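Local coordinates for protein DyP2 (Amycolatopsis sp. ATCC 39116, PDB 4G2C) that is a haem-containing dye peroxidase that probably oxidises dyes and lignin-related compounds with hydrogen peroxide, and also binds manganese(II), at residues A[202-207]-A[212-217]; A[206-211]-A[325-330]; A[311-316]-A[386-391]. All blocks are in the same frame, centred on the assembly; numbering follows the deposited sequence.

Contact 1. Residues A[202-207]-A[212-217]; sequences LGLANA and IEHFGY. With HEM (protoporphyrin IX containing Fe), chain C.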
loop_
_atom_site.group_PDB
_atom_site.type_symbol
_atom_site.label_atom_id
_atom_site.label_comp_id
_atom_site.label_asym_id
_atom_site.label_seq_id
_atom_site.Cartn_x
_atom_site.Cartn_y
_atom_site.Cartn_z
ATOM N N LEU A 202 10.802 -6.578 6.347
ATOM C CA LEU A 202 12.162 -6.059 6.345
ATOM C C LEU A 202 12.258 -5.070 5.199
ATOM O O LEU A 202 12.104 -5.449 4.029
ATOM C CB LEU A 202 13.171 -7.195 6.156
ATOM C CG LEU A 202 14.634 -6.767 6.029
ATOM C CD1 LEU A 202 15.182 -6.285 7.377
ATOM C CD2 LEU A 202 15.499 -7.886 5.429
ATOM N N GLY A 203 12.458 -3.799 5.538
ATOM C CA GLY A 203 12.523 -2.755 4.530
ATOM C C GLY A 203 13.754 -2.845 3.649
ATOM O O GLY A 203 14.834 -3.187 4.121
ATOM N N LEU A 204 13.594 -2.542 2.363
ATOM C CA LEU A 204 14.720 -2.505 1.429
ATOM C C LEU A 204 14.963 -1.091 0.921
ATOM O O LEU A 204 14.022 -0.339 0.666
ATOM C CB LEU A 204 14.440 -3.374 0.205
ATOM C CG LEU A 204 14.021 -4.835 0.320
ATOM C CD1 LEU A 204 13.655 -5.351 -1.081
ATOM C CD2 LEU A 204 15.138 -5.659 0.934
ATOM N N ALA A 205 16.221 -0.739 0.738
ATOM C CA ALA A 205 16.565 0.570 0.196
ATOM C C ALA A 205 17.618 0.452 -0.903
ATOM O O ALA A 205 18.413 -0.492 -0.912
ATOM C CB ALA A 205 17.066 1.500 1.314
ATOM N N ASN A 206 17.619 1.406 -1.830
ATOM C CA ASN A 206 18.705 1.496 -2.804
ATOM C C ASN A 206 19.813 2.474 -2.357
ATOM O O ASN A 206 19.739 3.081 -1.270
ATOM C CB ASN A 206 18.186 1.804 -4.230
ATOM C CG ASN A 206 17.592 3.205 -4.368
ATOM O OD1 ASN A 206 17.787 4.073 -3.515
ATOM N ND2 ASN A 206 16.848 3.419 -5.445
ATOM N N ALA A 207 20.840 2.605 -3.193
ATOM C CA ALA A 207 22.015 3.420 -2.859
ATOM C C ALA A 207 21.659 4.894 -2.676
ATOM O O ALA A 207 22.370 5.639 -1.999
ATOM C CB ALA A 207 23.102 3.251 -3.934
ATOM N N ILE A 212 12.640 0.359 -1.741
ATOM C CA ILE A 212 12.295 -0.376 -2.965
ATOM C C ILE A 212 11.563 -1.676 -2.678
ATOM O O ILE A 212 11.590 -2.171 -1.551
ATOM C CB ILE A 212 13.540 -0.755 -3.757
ATOM C CG1 ILE A 212 14.429 -1.683 -2.909
ATOM C CG2 ILE A 212 14.272 0.500 -4.213
ATOM C CD1 ILE A 212 15.669 -2.209 -3.650
ATOM N N GLU A 213 10.909 -2.231 -3.696
ATOM C CA GLU A 213 10.346 -3.579 -3.562
ATOM C C GLU A 213 11.248 -4.593 -4.273
ATOM O O GLU A 213 12.258 -4.214 -4.868
ATOM C CB GLU A 213 8.903 -3.647 -4.057
ATOM C CG GLU A 213 8.717 -3.108 -5.456
ATOM C CD GLU A 213 9.442 -3.942 -6.494
ATOM O OE1 GLU A 213 10.246 -3.364 -7.260
ATOM O OE2 GLU A 213 9.204 -5.179 -6.541
ATOM N N HIS A 214 10.899 -5.872 -4.211
ATOM C CA HIS A 214 11.841 -6.914 -4.642
ATOM C C HIS A 214 12.228 -6.913 -6.120
ATOM O O HIS A 214 13.296 -7.401 -6.469
ATOM C CB HIS A 214 11.421 -8.299 -4.144
ATOM C CG HIS A 214 11.729 -8.510 -2.689
ATOM N ND1 HIS A 214 13.016 -8.669 -2.220
ATOM C CD2 HIS A 214 10.925 -8.533 -1.598
ATOM C CE1 HIS A 214 12.992 -8.798 -0.903
ATOM N NE2 HIS A 214 11.734 -8.715 -0.501
ATOM N N PHE A 215 11.398 -6.328 -6.981
ATOM C CA PHE A 215 11.749 -6.267 -8.398
ATOM C C PHE A 215 12.826 -5.220 -8.658
ATOM O O PHE A 215 13.339 -5.119 -9.785
ATOM C CB PHE A 215 10.529 -5.985 -9.285
ATOM C CG PHE A 215 9.472 -7.055 -9.231
ATOM C CD1 PHE A 215 9.801 -8.367 -8.939
ATOM C CD2 PHE A 215 8.145 -6.741 -9.464
ATOM C CE1 PHE A 215 8.814 -9.356 -8.892
ATOM C CE2 PHE A 215 7.160 -7.717 -9.422
ATOM C CZ PHE A 215 7.501 -9.030 -9.134
ATOM N N GLY A 216 13.155 -4.448 -7.622
ATOM C CA GLY A 216 14.189 -3.426 -7.700
ATOM C C GLY A 216 13.711 -1.981 -7.843
ATOM O O GLY A 216 14.516 -1.048 -7.951
ATOM N N TYR A 217 12.398 -1.772 -7.825
ATOM C CA TYR A 217 11.873 -0.439 -8.138
ATOM C C TYR A 217 11.518 0.343 -6.873
ATOM O O TYR A 217 10.932 -0.204 -5.941
ATOM C CB TYR A 217 10.649 -0.532 -9.050
ATOM C CG TYR A 217 10.926 -1.099 -10.409
ATOM C CD1 TYR A 217 11.179 -2.461 -10.575
ATOM C CD2 TYR A 217 10.925 -0.282 -11.541
ATOM C CE1 TYR A 217 11.426 -2.995 -11.823
ATOM C CE2 TYR A 217 11.181 -0.811 -12.807
ATOM C CZ TYR A 217 11.429 -2.168 -12.936
ATOM O OH TYR A 217 11.691 -2.709 -14.175
HETATM C CHA HEM C . 2.946 2.507 -6.991
HETATM C CHB HEM C . 5.038 -1.880 -7.033
HETATM C CHC HEM C . 0.974 -3.901 -5.302
HETATM C CHD HEM C . -1.315 0.304 -6.014
HETATM C C1A HEM C . 3.874 1.503 -7.138
HETATM C C2A HEM C . 5.243 1.686 -7.574
HETATM C C3A HEM C . 5.813 0.474 -7.578
HETATM C C4A HEM C . 4.834 -0.509 -7.147
HETATM C CMA HEM C . 7.265 0.153 -7.971
HETATM C CAA HEM C . 5.888 3.049 -7.951
HETATM C CBA HEM C . 6.387 3.743 -6.679
HETATM C CGA HEM C . 5.297 4.546 -6.006
HETATM O O1A HEM C . 4.667 5.404 -6.651
HETATM O O2A HEM C . 5.043 4.340 -4.801
HETATM C C1B HEM C . 4.136 -2.832 -6.580
HETATM C C2B HEM C . 4.363 -4.265 -6.399
HETATM C C3B HEM C . 3.226 -4.806 -5.918
HETATM C C4B HEM C . 2.257 -3.748 -5.759
HETATM C CMB HEM C . 5.681 -5.007 -6.737
HETATM C CAB HEM C . 2.925 -6.272 -5.534
HETATM C CBB HEM C . 3.913 -7.130 -5.271
HETATM C C1C HEM C . -0.019 -2.953 -5.421
HETATM C C2C HEM C . -1.442 -3.182 -5.232
HETATM C C3C HEM C . -2.067 -2.007 -5.415
HETATM C C4C HEM C . -1.061 -1.012 -5.728
HETATM C CMC HEM C . -2.103 -4.537 -4.847
HETATM C CAC HEM C . -3.589 -1.731 -5.361
HETATM C CBC HEM C . -4.486 -2.718 -5.515
HETATM C C1D HEM C . -0.384 1.286 -6.283
HETATM C C2D HEM C . -0.691 2.691 -6.344
HETATM C C3D HEM C . 0.647 3.356 -6.629
HETATM C C4D HEM C . 1.614 2.309 -6.731
HETATM C CMD HEM C . -2.065 3.353 -6.144
HETATM C CAD HEM C . 0.929 4.832 -6.824
HETATM C CBD HEM C . 0.411 5.129 -8.217
HETATM C CGD HEM C . 0.548 6.619 -8.357
HETATM O O1D HEM C . -0.028 7.344 -7.504
HETATM O O2D HEM C . 1.274 7.053 -9.292
HETATM N NA HEM C . 3.661 0.169 -6.879
HETATM N NB HEM C . 2.843 -2.567 -6.173
HETATM N NC HEM C . 0.177 -1.615 -5.724
HETATM N ND HEM C . 0.975 1.109 -6.515
HETATM FE FE HEM C . 1.927 -0.808 -6.511
HETATM O O HOH W 1 12.261 -8.012 2.432
HETATM O O HOH W 2 11.080 -2.072 1.108
HETATM O O HOH W 3 16.337 1.045 -7.189
#
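Leu-204 and His-214 cross at about a right angle, with the leucine methyl CD1 over one face of the imidazole. Leu-204 CD1 lies 3.7 Å from the centroid of the His-214 ring and 20° off the ring normal, shifted toward the rim, which meets the criteria for a CH-pi contact. Nearer the backbone, Leu-204 CB abuts Ile-212 CG1 at 3.5 Å. With chi1 at 62°, Ile-212 tucks CG1 between its own backbone N and carbonyl carbon; this branch meets Leu-204, and CG2 faces Asn-206. One backbone bond, Ile-212 N to Leu-204 O (2.9 Å, N-H...O 157°), joins the tight part, and these two aliphatic residues account for most of the buried area.

Elsewhere the segments are bridged by water. One water links Leu-202 O to His-214 NE2, a second lies between Leu-204 N and Ile-212 O, and a third accepts from Asn-206 ND2 (3.0 Å) and donates to Gly-216 O (2.9 Å). The solvent-facing side is at Ala-205, which is exposed and directs its methyl away. Asn-206 OD1 accepts from Asp-210 N in its own loop.

Behind Ile-212, a type I turn from Glu-213 ends at Gly-216, the first residue of a Gly-Tyr-Val-Asp-Gly sequence that matches the GXXDG signature of dye-decolorizing peroxidases. Glu-213 folds its carboxylate back on this turn: OE1 takes Tyr-217 N at 2.7 Å, while OE2 accepts from Gln-278 and from Phe-215 N, the latter modelled very short. The turn and the residue after it border the haem, where Glu-213 OE2 is 3.5 Å from the methyl CMB and Tyr-217 CB is 3.6 Å from CMA.

In the fold, strand 193-205 runs antiparallel to the short edge strand 211-212, Leu-204 and His-214 both touch Thr-379 of strand 374-380, and helix 280-293 packs against His-214, Phe-215 and Tyr-217.

Contact 2. Residues A[206-211]-A[325-330]; sequences NANGDG and GSHHPV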
loop_
_atom_site.group_PDB
_atom_site.type_symbol
_atom_site.label_atom_id
_atom_site.label_comp_id
_atom_site.label_asym_id
_atom_site.label_seq_id
_atom_site.Cartn_x
_atom_site.Cartn_y
_atom_site.Cartn_z
ATOM N N ASN A 206 17.619 1.406 -1.830
ATOM C CA ASN A 206 18.705 1.496 -2.804
ATOM C C ASN A 206 19.813 2.474 -2.357
ATOM O O ASN A 206 19.739 3.081 -1.270
ATOM C CB ASN A 206 18.186 1.804 -4.230
ATOM C CG ASN A 206 17.592 3.205 -4.368
ATOM O OD1 ASN A 206 17.787 4.073 -3.515
ATOM N ND2 ASN A 206 16.848 3.419 -5.445
ATOM N N ALA A 207 20.840 2.605 -3.193
ATOM C CA ALA A 207 22.015 3.420 -2.859
ATOM C C ALA A 207 21.659 4.894 -2.676
ATOM O O ALA A 207 22.370 5.639 -1.999
ATOM C CB ALA A 207 23.102 3.251 -3.934
ATOM N N ASN A 208 20.550 5.310 -3.282
ATOM C CA ASN A 208 20.065 6.678 -3.136
ATOM C C ASN A 208 19.307 6.887 -1.823
ATOM O O ASN A 208 18.946 8.022 -1.476
ATOM C CB ASN A 208 19.179 7.050 -4.329
ATOM C CG ASN A 208 18.982 8.550 -4.470
ATOM O OD1 ASN A 208 19.949 9.288 -4.671
ATOM N ND2 ASN A 208 17.721 9.007 -4.384
ATOM N N GLY A 209 19.072 5.796 -1.094
ATOM C CA GLY A 209 18.339 5.856 0.159
ATOM C C GLY A 209 16.826 5.727 0.017
ATOM O O GLY A 209 16.095 5.862 0.998
ATOM N N ASP A 210 16.346 5.472 -1.198
ATOM C CA ASP A 210 14.908 5.295 -1.431
ATOM C C ASP A 210 14.477 3.855 -1.199
ATOM O O ASP A 210 15.144 2.928 -1.658
ATOM C CB ASP A 210 14.550 5.669 -2.870
ATOM C CG ASP A 210 14.819 7.130 -3.183
ATOM O OD1 ASP A 210 14.268 7.991 -2.457
ATOM O OD2 ASP A 210 15.570 7.410 -4.154
ATOM N N GLY A 211 13.339 3.670 -0.534
ATOM C CA GLY A 211 12.787 2.338 -0.334
ATOM C C GLY A 211 12.392 1.659 -1.634
ATOM O O GLY A 211 11.856 2.299 -2.531
ATOM N N GLY A 325 17.762 8.397 -14.031
ATOM C CA GLY A 325 18.641 9.467 -13.612
ATOM C C GLY A 325 17.993 10.579 -12.808
ATOM O O GLY A 325 18.701 11.355 -12.158
ATOM N N SER A 326 16.665 10.672 -12.843
ATOM C CA SER A 326 15.971 11.736 -12.112
ATOM C C SER A 326 15.589 11.335 -10.692
ATOM O O SER A 326 14.415 11.187 -10.387
ATOM C CB SER A 326 14.704 12.184 -12.847
ATOM O OG SER A 326 14.996 12.728 -14.108
ATOM N N HIS A 327 16.571 11.192 -9.813
ATOM C CA HIS A 327 16.278 10.807 -8.439
ATOM C C HIS A 327 16.913 11.778 -7.449
ATOM O O HIS A 327 17.406 11.383 -6.386
ATOM C CB HIS A 327 16.751 9.386 -8.192
ATOM C CG HIS A 327 18.152 9.138 -8.656
ATOM N ND1 HIS A 327 18.442 8.457 -9.818
ATOM C CD2 HIS A 327 19.344 9.500 -8.121
ATOM C CE1 HIS A 327 19.755 8.404 -9.974
ATOM N NE2 HIS A 327 20.325 9.031 -8.959
ATOM N N HIS A 328 16.888 13.059 -7.800
ATOM C CA HIS A 328 17.396 14.076 -6.893
ATOM C C HIS A 328 16.392 15.226 -6.697
ATOM O O HIS A 328 16.676 16.362 -7.070
ATOM C CB HIS A 328 18.728 14.646 -7.396
ATOM C CG HIS A 328 19.712 13.608 -7.844
ATOM N ND1 HIS A 328 20.623 13.022 -6.985
ATOM C CD2 HIS A 328 19.945 13.071 -9.070
ATOM C CE1 HIS A 328 21.364 12.161 -7.661
ATOM N NE2 HIS A 328 20.977 12.174 -8.928
ATOM N N PRO A 329 15.230 14.929 -6.093
ATOM C CA PRO A 329 14.918 13.564 -5.657
ATOM C C PRO A 329 13.967 12.899 -6.632
ATOM O O PRO A 329 13.602 13.493 -7.651
ATOM C CB PRO A 329 14.223 13.791 -4.313
ATOM C CG PRO A 329 13.472 15.088 -4.512
ATOM C CD PRO A 329 14.266 15.903 -5.542
ATOM N N VAL A 330 13.587 11.665 -6.334
ATOM C CA VAL A 330 12.583 10.976 -7.120
ATOM C C VAL A 330 11.370 11.890 -7.205
ATOM O O VAL A 330 10.843 12.306 -6.181
ATOM C CB VAL A 330 12.163 9.668 -6.439
ATOM C CG1 VAL A 330 11.007 9.018 -7.214
ATOM C CG2 VAL A 330 13.364 8.725 -6.332
HETATM O O HOH W 4 14.279 10.381 -3.455
#
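A single amide nitrogen, Asn-208 ND2, serves two acceptors on different loops: the carboxylate of Asp-210 in its own loop and the main-chain O of His-327 on the other. The donor belongs to a type I beta turn, Asn-206 to Gly-209, in the connection between the antiparallel strands 193-205 and 211-212. Its partner, 325-330, is an irregular loop with a cis peptide bond ahead of Pro-329.

The two bonds are unequal. Asn-208 ND2 reaches Asp-210 OD2 at 2.7 Å and 171°, with the oxygen in the amide plane although the amide comes from above the carboxylate plane. The bond from Asn-208 ND2 to His-327 O, at 3.1 Å, is bent and weak. A chi1 of -163° sets CG opposite the backbone N and carries the amide out to the other loop, where its plane makes 66° with the His-327 ring and Asn-208 OD1 lies 3.5 Å from His-327 CD2. His-327 ND1 donates to Asp-314, which probably helps set the ring's orientation.

Within the turn, Asn-206 OD1 accepts from Asp-210 N at 3.1 Å and more weakly from Asn-208 N, fixing the backbone that carries both polar side chains. Replacing Asn-208 with an alanine would probably leave Asp-210 OD2 without its straight N-H donor and the carboxylate less restrained in rotation, while the direct bond to His-327 O would be lost.

This is a surface contact, and residues 325-329 touch a crystal neighbour, so the outer loop's exact path may partly reflect the lattice. Its inner end is buried at Val-330, whose methyl CG2 slides past the carboxylate, 3.4 Å from Asp-210 OD2. Beside that methyl, a water donates to Asp-210 OD1 at 2.6 Å and accepts from Val-330 N at 3.2 Å.

Contact 3. Residues A[311-316]-A[386-391]; sequences RFEDGT and DPNADL. With MN (manganese (II) ion), chain D; HEM (protoporphyrin IX containing Fe), chain C.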
loop_
_atom_site.group_PDB
_atom_site.type_symbol
_atom_site.label_atom_id
_atom_site.label_comp_id
_atom_site.label_asym_id
_atom_site.label_seq_id
_atom_site.Cartn_x
_atom_site.Cartn_y
_atom_site.Cartn_z
ATOM N N ARG A 311 7.695 3.475 -14.038
ATOM C CA ARG A 311 8.910 4.163 -13.619
ATOM C C ARG A 311 10.096 3.225 -13.839
ATOM O O ARG A 311 9.940 2.012 -13.827
ATOM C CB ARG A 311 8.860 4.535 -12.141
ATOM C CG ARG A 311 7.796 5.526 -11.694
ATOM C CD ARG A 311 7.824 5.659 -10.136
ATOM N NE ARG A 311 6.819 6.577 -9.590
ATOM C CZ ARG A 311 7.047 7.849 -9.263
ATOM N NH1 ARG A 311 8.267 8.381 -9.404
ATOM N NH2 ARG A 311 6.054 8.592 -8.776
ATOM N N PHE A 312 11.276 3.791 -14.051
ATOM C CA PHE A 312 12.518 3.025 -13.992
ATOM C C PHE A 312 12.803 2.625 -12.543
ATOM O O PHE A 312 12.202 3.147 -11.603
ATOM C CB PHE A 312 13.686 3.852 -14.554
ATOM C CG PHE A 312 13.549 4.151 -16.012
ATOM C CD1 PHE A 312 14.018 3.258 -16.963
ATOM C CD2 PHE A 312 12.905 5.302 -16.441
ATOM C CE1 PHE A 312 13.877 3.526 -18.309
ATOM C CE2 PHE A 312 12.753 5.572 -17.781
ATOM C CZ PHE A 312 13.241 4.682 -18.720
ATOM N N GLU A 313 13.728 1.701 -12.353
ATOM C CA GLU A 313 14.061 1.281 -11.000
ATOM C C GLU A 313 14.328 2.426 -10.020
ATOM O O GLU A 313 14.060 2.284 -8.810
ATOM C CB GLU A 313 15.192 0.257 -11.015
ATOM C CG GLU A 313 14.666 -1.119 -11.380
ATOM C CD GLU A 313 15.684 -1.966 -12.109
ATOM O OE1 GLU A 313 16.751 -2.262 -11.513
ATOM O OE2 GLU A 313 15.410 -2.332 -13.287
ATOM N N ASP A 314 14.760 3.575 -10.540
ATOM C CA ASP A 314 15.307 4.635 -9.684
ATOM C C ASP A 314 14.428 5.742 -9.046
ATOM O O ASP A 314 14.999 6.645 -8.467
ATOM C CB ASP A 314 16.558 5.286 -10.313
ATOM C CG ASP A 314 16.217 6.243 -11.424
ATOM O OD1 ASP A 314 15.110 6.106 -11.974
ATOM O OD2 ASP A 314 17.050 7.125 -11.750
ATOM N N GLY A 315 13.105 5.792 -9.171
ATOM C CA GLY A 315 12.321 5.437 -10.305
ATOM C C GLY A 315 11.894 6.771 -10.962
ATOM O O GLY A 315 10.975 7.489 -10.526
ATOM N N THR A 316 12.620 7.104 -12.017
ATOM C CA THR A 316 12.243 8.121 -12.978
ATOM C C THR A 316 10.918 7.745 -13.662
ATOM O O THR A 316 10.767 6.622 -14.170
ATOM C CB THR A 316 13.366 8.234 -14.015
ATOM O OG1 THR A 316 14.604 8.427 -13.320
ATOM C CG2 THR A 316 13.128 9.394 -14.970
ATOM N N ASP A 386 21.945 -8.153 -4.311
ATOM C CA ASP A 386 21.552 -6.745 -4.402
ATOM C C ASP A 386 20.483 -6.646 -5.481
ATOM O O ASP A 386 20.745 -6.963 -6.647
ATOM C CB ASP A 386 22.775 -5.885 -4.767
ATOM C CG ASP A 386 22.451 -4.389 -4.907
ATOM O OD1 ASP A 386 21.259 -3.992 -4.866
ATOM O OD2 ASP A 386 23.417 -3.609 -5.095
ATOM N N PRO A 387 19.265 -6.226 -5.102
ATOM C CA PRO A 387 18.131 -6.201 -6.040
ATOM C C PRO A 387 18.354 -5.275 -7.246
ATOM O O PRO A 387 17.680 -5.421 -8.278
ATOM C CB PRO A 387 16.976 -5.684 -5.182
ATOM C CG PRO A 387 17.400 -5.950 -3.760
ATOM C CD PRO A 387 18.885 -5.762 -3.758
ATOM N N ASN A 388 19.289 -4.339 -7.118
ATOM C CA ASN A 388 19.595 -3.419 -8.212
ATOM C C ASN A 388 20.921 -3.706 -8.910
ATOM O O ASN A 388 21.276 -3.022 -9.872
ATOM C CB ASN A 388 19.561 -1.963 -7.739
ATOM C CG ASN A 388 18.156 -1.505 -7.340
ATOM O OD1 ASN A 388 17.910 -1.162 -6.181
ATOM N ND2 ASN A 388 17.235 -1.502 -8.302
ATOM N N ALA A 389 21.640 -4.722 -8.434
ATOM C CA ALA A 389 22.880 -5.146 -9.075
ATOM C C ALA A 389 22.600 -5.626 -10.495
ATOM O O ALA A 389 21.490 -6.088 -10.797
ATOM C CB ALA A 389 23.565 -6.245 -8.257
ATOM N N ASP A 390 23.595 -5.511 -11.371
ATOM C CA ASP A 390 23.461 -6.023 -12.738
ATOM C C ASP A 390 23.725 -7.529 -12.768
ATOM O O ASP A 390 24.861 -7.966 -12.996
ATOM C CB ASP A 390 24.421 -5.300 -13.690
ATOM C CG ASP A 390 24.292 -5.775 -15.134
ATOM O OD1 ASP A 390 23.152 -5.965 -15.618
ATOM O OD2 ASP A 390 25.344 -5.951 -15.788
ATOM N N LEU A 391 22.671 -8.310 -12.520
ATOM C CA LEU A 391 22.750 -9.770 -12.493
ATOM C C LEU A 391 21.722 -10.387 -13.434
ATOM O O LEU A 391 20.659 -9.820 -13.657
ATOM C CB LEU A 391 22.495 -10.301 -11.075
ATOM C CG LEU A 391 23.366 -9.784 -9.923
ATOM C CD1 LEU A 391 22.832 -10.267 -8.582
ATOM C CD2 LEU A 391 24.818 -10.203 -10.105
HETATM MN MN MN D . 15.357 -3.435 -15.217
HETATM C CHA HEM C . 2.946 2.507 -6.991
HETATM C CHB HEM C . 5.038 -1.880 -7.033
HETATM C CHC HEM C . 0.974 -3.901 -5.302
HETATM C CHD HEM C . -1.315 0.304 -6.014
HETATM C C1A HEM C . 3.874 1.503 -7.138
HETATM C C2A HEM C . 5.243 1.686 -7.574
HETATM C C3A HEM C . 5.813 0.474 -7.578
HETATM C C4A HEM C . 4.834 -0.509 -7.147
HETATM C CMA HEM C . 7.265 0.153 -7.971
HETATM C CAA HEM C . 5.888 3.049 -7.951
HETATM C CBA HEM C . 6.387 3.743 -6.679
HETATM C CGA HEM C . 5.297 4.546 -6.006
HETATM O O1A HEM C . 4.667 5.404 -6.651
HETATM O O2A HEM C . 5.043 4.340 -4.801
HETATM C C1B HEM C . 4.136 -2.832 -6.580
HETATM C C2B HEM C . 4.363 -4.265 -6.399
HETATM C C3B HEM C . 3.226 -4.806 -5.918
HETATM C C4B HEM C . 2.257 -3.748 -5.759
HETATM C CMB HEM C . 5.681 -5.007 -6.737
HETATM C CAB HEM C . 2.925 -6.272 -5.534
HETATM C CBB HEM C . 3.913 -7.130 -5.271
HETATM C C1C HEM C . -0.019 -2.953 -5.421
HETATM C C2C HEM C . -1.442 -3.182 -5.232
HETATM C C3C HEM C . -2.067 -2.007 -5.415
HETATM C C4C HEM C . -1.061 -1.012 -5.728
HETATM C CMC HEM C . -2.103 -4.537 -4.847
HETATM C CAC HEM C . -3.589 -1.731 -5.361
HETATM C CBC HEM C . -4.486 -2.718 -5.515
HETATM C C1D HEM C . -0.384 1.286 -6.283
HETATM C C2D HEM C . -0.691 2.691 -6.344
HETATM C C3D HEM C . 0.647 3.356 -6.629
HETATM C C4D HEM C . 1.614 2.309 -6.731
HETATM C CMD HEM C . -2.065 3.353 -6.144
HETATM C CAD HEM C . 0.929 4.832 -6.824
HETATM C CBD HEM C . 0.411 5.129 -8.217
HETATM C CGD HEM C . 0.548 6.619 -8.357
HETATM O O1D HEM C . -0.028 7.344 -7.504
HETATM O O2D HEM C . 1.274 7.053 -9.292
HETATM N NA HEM C . 3.661 0.169 -6.879
HETATM N NB HEM C . 2.843 -2.567 -6.173
HETATM N NC HEM C . 0.177 -1.615 -5.724
HETATM N ND HEM C . 0.975 1.109 -6.515
HETATM FE FE HEM C . 1.927 -0.808 -6.511
HETATM O O HOH W 5 14.173 -1.482 -15.611
#
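The carboxylate of Glu-313 and the amide of Asn-388 are nearly coplanar, their planes 15° apart, and the two side chains slide past each other in opposite directions. Asn-388 ND2 donates to Glu-313 OE1 across 3.3 Å, a weak bond (148°); its stronger acceptor is Gly-216 O. The other oxygen, Glu-313 OE2, binds manganese at 2.2 Å. A further flat group, the guanidinium of Arg-311, has Gly-315 O at its edge and in plane, 3.1 Å from Arg-311 NH1.

Residues Asp-386 to Ala-389 form a type I beta turn; Phe-312 to Gly-315 is modelled as another, but with a strained cis peptide before Gly-315 that makes it locally doubtful. Each segment holds an Asx turn: Asp-314 OD1 accepts from Thr-316 N (2.7 Å) and Asp-386 OD1 from Asn-388 N (3.0 Å). Thr-316 OG1 adds a second bond to Asp-314 OD1.

The Glu-313 chain bends at chi2 (149°), which brings OE2 to the manganese, and Glu-287 and a water 2.3 Å from the manganese complete the ligands found. Asn-388 is thus a second-shell residue, probably limiting rotation of the carboxylate. On the inward side, Arg-311 NE approaches the haem propionate oxygen O1A obliquely at 3.8 Å.

Overall arrangement
Contact 1 lies deepest, its centre about 14 Å from the chain centre, and is partly buried; contacts 2 and 3, at about 19 and 20 Å, are surface contacts. The chemistry differs with place in the fold: aliphatic and CH-pi packing with one backbone bond in contact 1, amide-to-oxygen bonds in contact 2, and metal coordination with a weak amide bond in contact 3. Contacts 1 and 2 share Asn-206 and Ala-207. Contacts 1 and 3 both reach the haem and also pack directly, Tyr-217 CD2 lying 3.5 Å from Glu-313 N. Between contacts 2 and 3, the side chain of Val-330 touches that of Arg-311.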